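Cellulase (Uncultured bacterium, PDB 6XSO) probably hydrolyses internal beta-1,4-glucosidic bonds of cellulose and related plant polysaccharides, acting as a broad-specificity family GH5 subfamily 4 endoglucanase. Local coordinates at residues R218-G221 and G222-R226; A148-E151 and Y152-Q156; D285-D288 and L289-L293; N294-F297 and V298-I302. All coordinates share one frame; numbering follows the deposited sequence. Where two conformers were deposited one is given.

Interaction 1 of 4, residues R218-G221 and G222-R226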
loop_
_atom_site.group_PDB
_atom_site.type_symbol
_atom_site.label_atom_id
_atom_site.label_comp_id
_atom_site.label_asym_id
_atom_site.label_seq_id
_atom_site.Cartn_x
_atom_site.Cartn_y
_atom_site.Cartn_z
ATOM N N ARG A 218 4.675 5.410 17.052
ATOM C CA ARG A 218 5.894 5.457 17.847
ATOM C C ARG A 218 5.581 5.655 19.323
ATOM O O ARG A 218 6.341 5.192 20.184
ATOM C CB ARG A 218 6.817 6.552 17.337
ATOM C CG ARG A 218 7.078 6.466 15.839
ATOM C CD ARG A 218 8.448 5.942 15.577
ATOM N NE ARG A 218 8.816 5.969 14.173
ATOM C CZ ARG A 218 9.058 4.869 13.461
ATOM N NH1 ARG A 218 8.937 3.672 14.024
ATOM N NH2 ARG A 218 9.417 4.970 12.188
ATOM N N GLY A 219 4.461 6.317 19.630
ATOM C CA GLY A 219 4.081 6.560 21.013
ATOM C C GLY A 219 3.700 5.319 21.789
ATOM O O GLY A 219 3.663 5.359 23.026
ATOM N N THR A 220 3.412 4.217 21.101
ATOM C CA THR A 220 3.102 2.988 21.806
ATOM C C THR A 220 4.348 2.299 22.355
ATOM O O THR A 220 4.223 1.335 23.121
ATOM C CB THR A 220 2.321 2.009 20.934
ATOM O OG1 THR A 220 3.112 1.605 19.807
ATOM C CG2 THR A 220 1.043 2.608 20.431
ATOM N N GLY A 221 5.541 2.732 21.942
ATOM C CA GLY A 221 6.768 2.265 22.557
ATOM C C GLY A 221 7.294 0.947 22.020
ATOM O O GLY A 221 6.823 0.385 21.022
ATOM N N GLY A 222 8.313 0.451 22.721
ATOM C CA GLY A 222 8.889 -0.835 22.378
ATOM C C GLY A 222 9.374 -0.856 20.944
ATOM O O GLY A 222 9.923 0.130 20.429
ATOM N N ASN A 223 9.136 -1.985 20.277
ATOM C CA ASN A 223 9.591 -2.142 18.902
ATOM C C ASN A 223 9.015 -1.080 17.981
ATOM O O ASN A 223 9.597 -0.803 16.922
ATOM C CB ASN A 223 9.175 -3.507 18.345
ATOM C CG ASN A 223 10.000 -4.655 18.920
ATOM O OD1 ASN A 223 11.051 -4.443 19.522
ATOM N ND2 ASN A 223 9.532 -5.877 18.711
ATOM N N ASN A 224 7.873 -0.503 18.335
ATOM C CA ASN A 224 7.239 0.451 17.436
ATOM C C ASN A 224 8.011 1.759 17.350
ATOM O O ASN A 224 7.714 2.576 16.477
ATOM C CB ASN A 224 5.774 0.661 17.831
ATOM C CG ASN A 224 4.895 -0.542 17.479
ATOM O OD1 ASN A 224 5.211 -1.339 16.582
ATOM N ND2 ASN A 224 3.803 -0.700 18.214
ATOM N N VAL A 225 9.002 1.961 18.219
ATOM C CA VAL A 225 9.886 3.114 18.090
ATOM C C VAL A 225 10.805 2.985 16.885
ATOM O O VAL A 225 11.256 4.000 16.333
ATOM C CB VAL A 225 10.689 3.268 19.393
ATOM C CG1 VAL A 225 11.750 4.335 19.237
ATOM C CG2 VAL A 225 9.744 3.598 20.559
ATOM N N ARG A 226 11.088 1.755 16.450
ATOM C CA ARG A 226 12.022 1.506 15.362
ATOM C C ARG A 226 11.390 0.803 14.170
ATOM O O ARG A 226 12.073 0.604 13.158
ATOM C CB ARG A 226 13.210 0.666 15.853
ATOM C CG ARG A 226 14.028 1.297 16.965
ATOM C CD ARG A 226 15.027 0.278 17.523
ATOM N NE ARG A 226 14.365 -0.851 18.182
ATOM C CZ ARG A 226 14.813 -2.105 18.183
ATOM N NH1 ARG A 226 15.932 -2.426 17.540
ATOM N NH2 ARG A 226 14.134 -3.052 18.819
#

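Interaction 2 of 4, residues A148-E151 and Y152-Q156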
loop_
_atom_site.group_PDB
_atom_site.type_symbol
_atom_site.label_atom_id
_atom_site.label_comp_id
_atom_site.label_asym_id
_atom_site.label_seq_id
_atom_site.Cartn_x
_atom_site.Cartn_y
_atom_site.Cartn_z
ATOM N N ALA A 148 -8.300 12.664 16.150
ATOM C CA ALA A 148 -8.332 11.852 17.364
ATOM C C ALA A 148 -8.721 10.408 17.068
ATOM O O ALA A 148 -8.108 9.470 17.591
ATOM C CB ALA A 148 -9.293 12.462 18.381
ATOM N N LYS A 149 -9.741 10.204 16.233
ATOM C CA LYS A 149 -10.173 8.841 15.917
ATOM C C LYS A 149 -9.108 8.097 15.120
ATOM O O LYS A 149 -8.866 6.902 15.351
ATOM C CB LYS A 149 -11.470 8.872 15.105
ATOM C CG LYS A 149 -12.246 7.568 15.132
ATOM C CD LYS A 149 -13.366 7.634 16.179
ATOM C CE LYS A 149 -14.627 8.283 15.618
ATOM N NZ LYS A 149 -15.795 8.117 16.526
ATOM N N TYR A 150 -8.494 8.785 14.151
ATOM C CA TYR A 150 -7.435 8.191 13.340
ATOM C C TYR A 150 -6.233 7.798 14.188
ATOM O O TYR A 150 -5.691 6.695 14.036
ATOM C CB TYR A 150 -7.035 9.184 12.245
ATOM C CG TYR A 150 -5.891 8.735 11.384
ATOM C CD1 TYR A 150 -4.599 9.194 11.610
ATOM C CD2 TYR A 150 -6.102 7.892 10.310
ATOM C CE1 TYR A 150 -3.546 8.796 10.811
ATOM C CE2 TYR A 150 -5.049 7.485 9.525
ATOM C CZ TYR A 150 -3.785 7.948 9.779
ATOM O OH TYR A 150 -2.710 7.579 9.013
ATOM N N GLU A 151 -5.801 8.681 15.090
ATOM C CA GLU A 151 -4.725 8.330 16.013
ATOM C C GLU A 151 -5.111 7.139 16.887
ATOM O O GLU A 151 -4.287 6.251 17.122
ATOM C CB GLU A 151 -4.302 9.545 16.852
ATOM C CG GLU A 151 -3.591 10.615 16.024
ATOM C CD GLU A 151 -2.958 11.739 16.838
ATOM O OE1 GLU A 151 -2.834 11.626 18.073
ATOM O OE2 GLU A 151 -2.565 12.757 16.222
ATOM N N TYR A 152 -6.361 7.092 17.371
ATOM C CA TYR A 152 -6.783 5.955 18.195
ATOM C C TYR A 152 -6.755 4.657 17.401
ATOM O O TYR A 152 -6.343 3.606 17.923
ATOM C CB TYR A 152 -8.177 6.229 18.778
ATOM C CG TYR A 152 -8.814 5.132 19.614
ATOM C CD1 TYR A 152 -10.174 4.921 19.551
ATOM C CD2 TYR A 152 -8.061 4.327 20.459
ATOM C CE1 TYR A 152 -10.785 3.949 20.307
ATOM C CE2 TYR A 152 -8.667 3.335 21.226
ATOM C CZ TYR A 152 -10.024 3.146 21.132
ATOM O OH TYR A 152 -10.650 2.173 21.915
ATOM N N LEU A 153 -7.194 4.702 16.142
ATOM C CA LEU A 153 -7.107 3.514 15.292
ATOM C C LEU A 153 -5.670 3.022 15.168
ATOM O O LEU A 153 -5.402 1.823 15.325
ATOM C CB LEU A 153 -7.715 3.809 13.926
ATOM C CG LEU A 153 -7.604 2.728 12.857
ATOM C CD1 LEU A 153 -8.229 1.449 13.344
ATOM C CD2 LEU A 153 -8.261 3.211 11.567
ATOM N N TRP A 154 -4.726 3.928 14.890
ATOM C CA TRP A 154 -3.337 3.507 14.753
ATOM C C TRP A 154 -2.732 3.065 16.075
ATOM O O TRP A 154 -1.911 2.139 16.087
ATOM C CB TRP A 154 -2.492 4.554 14.030
ATOM C CG TRP A 154 -2.508 4.265 12.580
ATOM C CD1 TRP A 154 -3.054 5.025 11.588
ATOM C CD2 TRP A 154 -1.989 3.087 11.953
ATOM N NE1 TRP A 154 -2.893 4.395 10.375
ATOM C CE2 TRP A 154 -2.255 3.197 10.583
ATOM C CE3 TRP A 154 -1.351 1.930 12.437
ATOM C CZ2 TRP A 154 -1.882 2.218 9.679
ATOM C CZ3 TRP A 154 -0.965 0.961 11.528
ATOM C CH2 TRP A 154 -1.248 1.112 10.169
ATOM N N ARG A 155 -3.131 3.668 17.204
ATOM C CA ARG A 155 -2.654 3.144 18.479
ATOM C C ARG A 155 -3.098 1.696 18.656
ATOM O O ARG A 155 -2.329 0.853 19.134
ATOM C CB ARG A 155 -3.130 4.005 19.648
ATOM C CG ARG A 155 -2.399 5.340 19.758
ATOM C CD ARG A 155 -2.590 6.039 21.118
ATOM N NE ARG A 155 -3.992 6.156 21.516
ATOM C CZ ARG A 155 -4.792 7.147 21.135
ATOM N NH1 ARG A 155 -4.327 8.115 20.362
ATOM N NH2 ARG A 155 -6.057 7.174 21.541
ATOM N N GLN A 156 -4.336 1.386 18.271
ATOM C CA GLN A 156 -4.840 0.023 18.442
ATOM C C GLN A 156 -4.094 -0.957 17.549
ATOM O O GLN A 156 -3.715 -2.050 17.993
ATOM C CB GLN A 156 -6.328 -0.032 18.098
ATOM C CG GLN A 156 -7.250 0.679 19.061
ATOM C CD GLN A 156 -8.665 0.721 18.530
ATOM O OE1 GLN A 156 -9.378 -0.282 18.569
ATOM N NE2 GLN A 156 -9.078 1.888 18.016
HETATM O O HOH W 1 -6.864 9.828 19.993
HETATM O O HOH W 2 -1.770 9.217 19.397
#

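Interaction 3 of 4, residues D285-D288 and L289-L293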
loop_
_atom_site.group_PDB
_atom_site.type_symbol
_atom_site.label_atom_id
_atom_site.label_comp_id
_atom_site.label_asym_id
_atom_site.label_seq_id
_atom_site.Cartn_x
_atom_site.Cartn_y
_atom_site.Cartn_z
ATOM N N ASP A 285 8.432 6.193 -20.489
ATOM C CA ASP A 285 7.454 6.579 -19.485
ATOM C C ASP A 285 7.846 6.040 -18.114
ATOM O O ASP A 285 7.709 6.725 -17.094
ATOM C CB ASP A 285 6.081 6.011 -19.833
ATOM C CG ASP A 285 5.398 6.732 -20.961
ATOM O OD1 ASP A 285 5.765 7.889 -21.294
ATOM O OD2 ASP A 285 4.460 6.117 -21.520
ATOM N N THR A 286 8.311 4.797 -18.063
ATOM C CA THR A 286 8.731 4.236 -16.787
ATOM C C THR A 286 9.947 4.973 -16.244
ATOM O O THR A 286 10.026 5.249 -15.039
ATOM C CB THR A 286 8.992 2.740 -16.964
ATOM O OG1 THR A 286 7.742 2.083 -17.234
ATOM C CG2 THR A 286 9.632 2.145 -15.716
ATOM N N ARG A 287 10.888 5.330 -17.122
ATOM C CA ARG A 287 12.054 6.095 -16.691
ATOM C C ARG A 287 11.631 7.443 -16.111
ATOM O O ARG A 287 12.182 7.894 -15.101
ATOM C CB ARG A 287 13.024 6.295 -17.861
ATOM C CG ARG A 287 14.414 6.747 -17.423
ATOM C CD ARG A 287 15.447 6.655 -18.568
ATOM N NE ARG A 287 15.083 5.651 -19.572
ATOM C CZ ARG A 287 15.249 4.335 -19.436
ATOM N NH1 ARG A 287 15.787 3.824 -18.335
ATOM N NH2 ARG A 287 14.860 3.524 -20.411
ATOM N N ASP A 288 10.631 8.085 -16.717
ATOM C CA ASP A 288 10.158 9.371 -16.204
ATOM C C ASP A 288 9.516 9.203 -14.835
ATOM O O ASP A 288 9.764 10.006 -13.927
ATOM C CB ASP A 288 9.162 9.975 -17.194
ATOM C CG ASP A 288 8.455 11.207 -16.637
ATOM O OD1 ASP A 288 9.127 12.248 -16.512
ATOM O OD2 ASP A 288 7.240 11.133 -16.326
ATOM N N LEU A 289 8.687 8.169 -14.675
ATOM C CA LEU A 289 8.099 7.864 -13.376
ATOM C C LEU A 289 9.183 7.676 -12.324
ATOM O O LEU A 289 9.140 8.285 -11.246
ATOM C CB LEU A 289 7.237 6.601 -13.487
ATOM C CG LEU A 289 6.874 5.862 -12.194
ATOM C CD1 LEU A 289 5.917 6.695 -11.366
ATOM C CD2 LEU A 289 6.242 4.509 -12.454
ATOM N N MET A 290 10.170 6.835 -12.620
ATOM C CA MET A 290 11.204 6.561 -11.636
ATOM C C MET A 290 12.032 7.807 -11.351
ATOM O O MET A 290 12.450 8.019 -10.205
ATOM C CB MET A 290 12.099 5.420 -12.121
ATOM C CG MET A 290 11.377 4.102 -12.362
ATOM S SD MET A 290 10.647 3.415 -10.871
ATOM C CE MET A 290 9.644 2.078 -11.545
ATOM N N ASN A 291 12.268 8.643 -12.373
ATOM C CA ASN A 291 13.063 9.855 -12.180
ATOM C C ASN A 291 12.424 10.775 -11.142
ATOM O O ASN A 291 13.123 11.350 -10.300
ATOM C CB ASN A 291 13.258 10.600 -13.511
ATOM C CG ASN A 291 14.348 9.985 -14.408
ATOM O OD1 ASN A 291 15.199 9.205 -13.963
ATOM N ND2 ASN A 291 14.320 10.357 -15.688
ATOM N N GLY A 292 11.097 10.927 -11.182
ATOM C CA GLY A 292 10.432 11.782 -10.209
ATOM C C GLY A 292 10.547 11.244 -8.799
ATOM O O GLY A 292 10.785 11.998 -7.851
ATOM N N LEU A 293 10.392 9.932 -8.651
ATOM C CA LEU A 293 10.554 9.306 -7.344
ATOM C C LEU A 293 11.980 9.469 -6.845
ATOM O O LEU A 293 12.203 9.683 -5.644
ATOM C CB LEU A 293 10.155 7.834 -7.407
ATOM C CG LEU A 293 8.724 7.574 -7.905
ATOM C CD1 LEU A 293 8.419 6.090 -7.980
ATOM C CD2 LEU A 293 7.692 8.283 -7.014
#

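Interaction 4 of 4, residues N294-F297 and V298-I302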
loop_
_atom_site.group_PDB
_atom_site.type_symbol
_atom_site.label_atom_id
_atom_site.label_comp_id
_atom_site.label_asym_id
_atom_site.label_seq_id
_atom_site.Cartn_x
_atom_site.Cartn_y
_atom_site.Cartn_z
ATOM N N ASN A 294 12.960 9.394 -7.752
ATOM C CA ASN A 294 14.343 9.621 -7.353
ATOM C C ASN A 294 14.559 11.071 -6.945
ATOM O O ASN A 294 15.185 11.352 -5.918
ATOM C CB ASN A 294 15.288 9.207 -8.475
ATOM C CG ASN A 294 16.731 9.216 -8.049
ATOM O OD1 ASN A 294 17.088 8.738 -6.981
ATOM N ND2 ASN A 294 17.569 9.798 -8.876
ATOM N N THR A 295 14.057 12.014 -7.746
ATOM C CA THR A 295 14.270 13.431 -7.456
ATOM C C THR A 295 13.759 13.807 -6.071
ATOM O O THR A 295 14.472 14.450 -5.290
ATOM C CB THR A 295 13.583 14.278 -8.529
ATOM O OG1 THR A 295 14.279 14.127 -9.768
ATOM C CG2 THR A 295 13.585 15.760 -8.159
ATOM N N TYR A 296 12.525 13.424 -5.745
ATOM C CA TYR A 296 11.911 13.923 -4.518
ATOM C C TYR A 296 12.213 13.070 -3.297
ATOM O O TYR A 296 12.197 13.595 -2.174
ATOM C CB TYR A 296 10.400 14.096 -4.717
ATOM C CG TYR A 296 10.123 15.221 -5.675
ATOM C CD1 TYR A 296 10.142 16.539 -5.241
ATOM C CD2 TYR A 296 9.914 14.979 -7.025
ATOM C CE1 TYR A 296 9.929 17.589 -6.125
ATOM C CE2 TYR A 296 9.704 16.035 -7.922
ATOM C CZ TYR A 296 9.706 17.330 -7.459
ATOM O OH TYR A 296 9.505 18.386 -8.337
ATOM N N PHE A 297 12.497 11.773 -3.480
ATOM C CA PHE A 297 12.663 10.875 -2.341
ATOM C C PHE A 297 13.981 10.108 -2.339
ATOM O O PHE A 297 14.808 10.332 -1.444
ATOM C CB PHE A 297 11.439 9.940 -2.216
ATOM C CG PHE A 297 10.128 10.689 -2.148
ATOM C CD1 PHE A 297 9.843 11.517 -1.083
ATOM C CD2 PHE A 297 9.206 10.600 -3.178
ATOM C CE1 PHE A 297 8.653 12.245 -1.048
ATOM C CE2 PHE A 297 8.019 11.315 -3.135
ATOM C CZ PHE A 297 7.744 12.129 -2.072
ATOM N N VAL A 298 14.203 9.221 -3.313
ATOM C CA VAL A 298 15.317 8.277 -3.207
ATOM C C VAL A 298 16.657 9.005 -3.121
ATOM O O VAL A 298 17.530 8.638 -2.312
ATOM C CB VAL A 298 15.285 7.244 -4.351
ATOM C CG1 VAL A 298 16.416 6.242 -4.155
ATOM C CG2 VAL A 298 13.932 6.520 -4.408
ATOM N N SER A 299 16.845 10.048 -3.941
ATOM C CA SER A 299 18.095 10.797 -3.941
ATOM C C SER A 299 18.327 11.526 -2.629
ATOM O O SER A 299 19.467 11.929 -2.353
ATOM C CB SER A 299 18.114 11.799 -5.099
ATOM O OG SER A 299 17.265 12.903 -4.850
ATOM N N LYS A 300 17.281 11.725 -1.828
ATOM C CA LYS A 300 17.394 12.347 -0.518
ATOM C C LYS A 300 17.481 11.327 0.616
ATOM O O LYS A 300 17.428 11.713 1.789
ATOM C CB LYS A 300 16.204 13.265 -0.259
ATOM C CG LYS A 300 15.945 14.310 -1.328
ATOM C CD LYS A 300 14.748 15.173 -0.911
ATOM C CE LYS A 300 14.276 16.100 -2.028
ATOM N NZ LYS A 300 12.870 16.580 -1.787
ATOM N N GLY A 301 17.603 10.046 0.296
ATOM C CA GLY A 301 17.688 9.034 1.329
ATOM C C GLY A 301 16.363 8.595 1.893
ATOM O O GLY A 301 16.319 8.031 2.990
ATOM N N ILE A 302 15.275 8.848 1.178
ATOM C CA ILE A 302 13.940 8.398 1.548
ATOM C C ILE A 302 13.561 7.284 0.573
ATOM O O ILE A 302 13.332 7.553 -0.618
ATOM C CB ILE A 302 12.931 9.552 1.504
ATOM C CG1 ILE A 302 13.355 10.683 2.436
ATOM C CG2 ILE A 302 11.536 9.031 1.860
ATOM C CD1 ILE A 302 12.695 12.001 2.086
HETATM O O HOH W 3 11.059 15.041 -0.171
#

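Interaction 1 of 4, residues R218-G221 and G222-R226
In the turn that leaves helix 196-219 and heads for strand 229-232 of the TIM barrel, three hydrogen bonds join Arg218-Gly221 to the residues that follow. Arg218 folds back over the loop: its chain bends at CG (chi2 -105°), bringing the guanidinium to the loop backbone, where NH1 donates to Asn224 O at 3.0 Å. The oxygen lies near the guanidinium plane, at its edge, although NH1 itself stands above the Asn224 carbonyl plane. NH1 also bonds to Arg227 O, and NH2 makes a salt bridge to Glu260, so NH1 and NH2 both have partners beyond the loop.

Asn224 works from the loop side. Its ND2 reaches Thr220 OG1 at 2.9 Å in a fairly straight bond (N-H...O 161°), with the hydroxyl oxygen close to the amide plane. ND2 also donates to Ala158 O on helix 140-161, OG1 is further bonded to Val217 O, and the amide oxygen OD1 receives Arg227 NE. The backbone N of Asn224 meanwhile donates to Gly221 O at 3.0 Å. Val225 adds a little packing, its CG2 lying 3.8 Å from Gly221 CA. Gly221 and Gly222 both have positive phi, which glycine adopts easily.

Asn224 is buried, yet its polar side chain is satisfied at both ends, so the loop geometry is fixed by directional bonds more than by apolar packing.

Interaction 2 of 4, residues A148-E151 and Y152-Q156
Tyr150 and Trp154, one helical turn apart, meet as an offset edge-to-face pair: the indole edge is directed at the phenol face, with Trp154 CD1 standing 3.5 Å above the Tyr150 ring plane, displaced toward the rim at CZ. The planes are 73° apart and the centroid of the five-membered ring lies 5.0 Å from that of the phenol. A chi1 of 176° swings Tyr150 CG away from the backbone N and lays the ring beside the indole, the two side chains pointing the same way. Tyr150 OH and Trp154 NE1 both bond to Ser172 O, just past strand 168-171. With an alanine here in place of Tyr150, the indole edge would probably lose its aromatic face, and Ser172 O one of its donors.

Over the centre of the Tyr152 ring, 3.3 Å above its plane, sits Gln156 NE2, which also bonds to Gly93 O. The Arg155 guanidinium is another flat group: Glu151 O lies over a face, as does Tyr152 CA, while waters 1 and 2 sit at its edge, in plane. Glu151 OE1 and Arg155 NH1, 4.4 Å apart, form no direct salt bridge. Water 2 joins them instead, accepting from NH1 and donating to OE1, and water 1 links NH1 to Ala148 O. Glu151 OE2 is hydrogen-bonded to Ser212 OG on helix 196-219.

Beneath runs a regular i to i+4 backbone pattern, such as Arg155 N to Glu151 O at 2.8 Å. This is an amphipathic outer helix of a TIM barrel: Tyr150 and Trp154 turn inward against helix 196-219, and Arg155 faces solvent.

Interaction 3 of 4, residues D285-D288 and L289-L293
Met290 N donates to Thr286 O at 2.9 Å, and Asn291 N to Arg287 O at 2.8 Å; with Leu289 N to Asp285 O and a longer Gly292 N to Asp288 O, they form the i to i+4 bonding of helix 279-298. Side-chain charges turn outward from this spine, Asp285 OD2 to a salt bridge with Lys277 and Asp288 OD2 to the backbone N of Gly241.

Packing along the helix is modest. In Met290, chi1 (-60°) brings CG close to the same carbonyl its backbone N uses, 3.2 Å from Thr286 O. The bend that follows (chi2 -63°) carries SD and CE along the threonine, the two side chains running side by side, and Met290 CE meets Thr286 CG2 at 4.2 Å. On the exposed flank Arg287 CG passes near Asn291 ND2 in one of the two conformers of Asn291. Leu289 reaches Ala270 and Phe335, while Met290 meets Ile306 of the following strand.

The helix is the alpha member of a beta-alpha-beta unit in the barrel. It faces two ways: Leu289, Met290 and Leu293 are buried, and Thr286 with them, while Arg287 and Asn291 are exposed, and the contact within the helix is held mainly by backbone bonds.

Interaction 4 of 4, residues N294-F297 and V298-I302
Asn294 meets the turn through both its backbone and its side chain. Its carbonyl O takes two donors from Ser299: the backbone N at 2.9 Å, lying in the carbonyl plane on a lone pair, and OG at 2.8 Å, tilted from that plane. The first is an i to i+5 bond, part of the wider pi-type turn here. With CG anti to the backbone N (chi1 -171°), Asn294 lays OD1 against Val298 CB at 3.5 Å, the two side chains crossing at about a right angle. Were Asn294 an alanine, Val298 CB would probably lose that neighbour and a small gap would open beside Ser299.

Next, Thr295 O lies near Lys300 CE. Tyr296 O then receives Lys300 NZ at 3.1 Å, and water 3 bridges the same two atoms. Finally Phe297 O accepts Lys300 N at 2.9 Å. Ile302 N reaches Phe297 O at 3.0 Å, from the opposite face of its plane. Phe297 CB packs on Ile302 CB, and the side chain of Phe297 also touches Leu251 and Val266.

That Ile302 N bond and Gly301 N to Val298 O together make a Schellman motif, with Gly301, of positive phi, as its C-prime residue, and it ends the helix. The last carbonyls thus find donors in turn amides, a serine hydroxyl and a lysine, whose positive charge would probably suit the negative end of the helix dipole.

The four contacts fall into two neighbouring pairs on the outer layer of the barrel. Interactions 1 and 2 have centres 14 Å apart and touch where Thr220 CG2 packs 4.0 Å from Arg155 O. Interactions 3 and 4 share helix 279-298: their centres are 12 Å apart, and Leu293 O to Val298 N at 3.1 Å is a probable hydrogen bond. Interactions 2 and 3 lie on opposite sides of the chain's centre, with centres 34 Å apart. Interactions 1 and 4 sit where helices lead into the next strand, away from the C-terminal strand ends that carry the active site in this family. Bound malate lies about 12 Å from the Asp285 side chain; nothing ties it to catalysis.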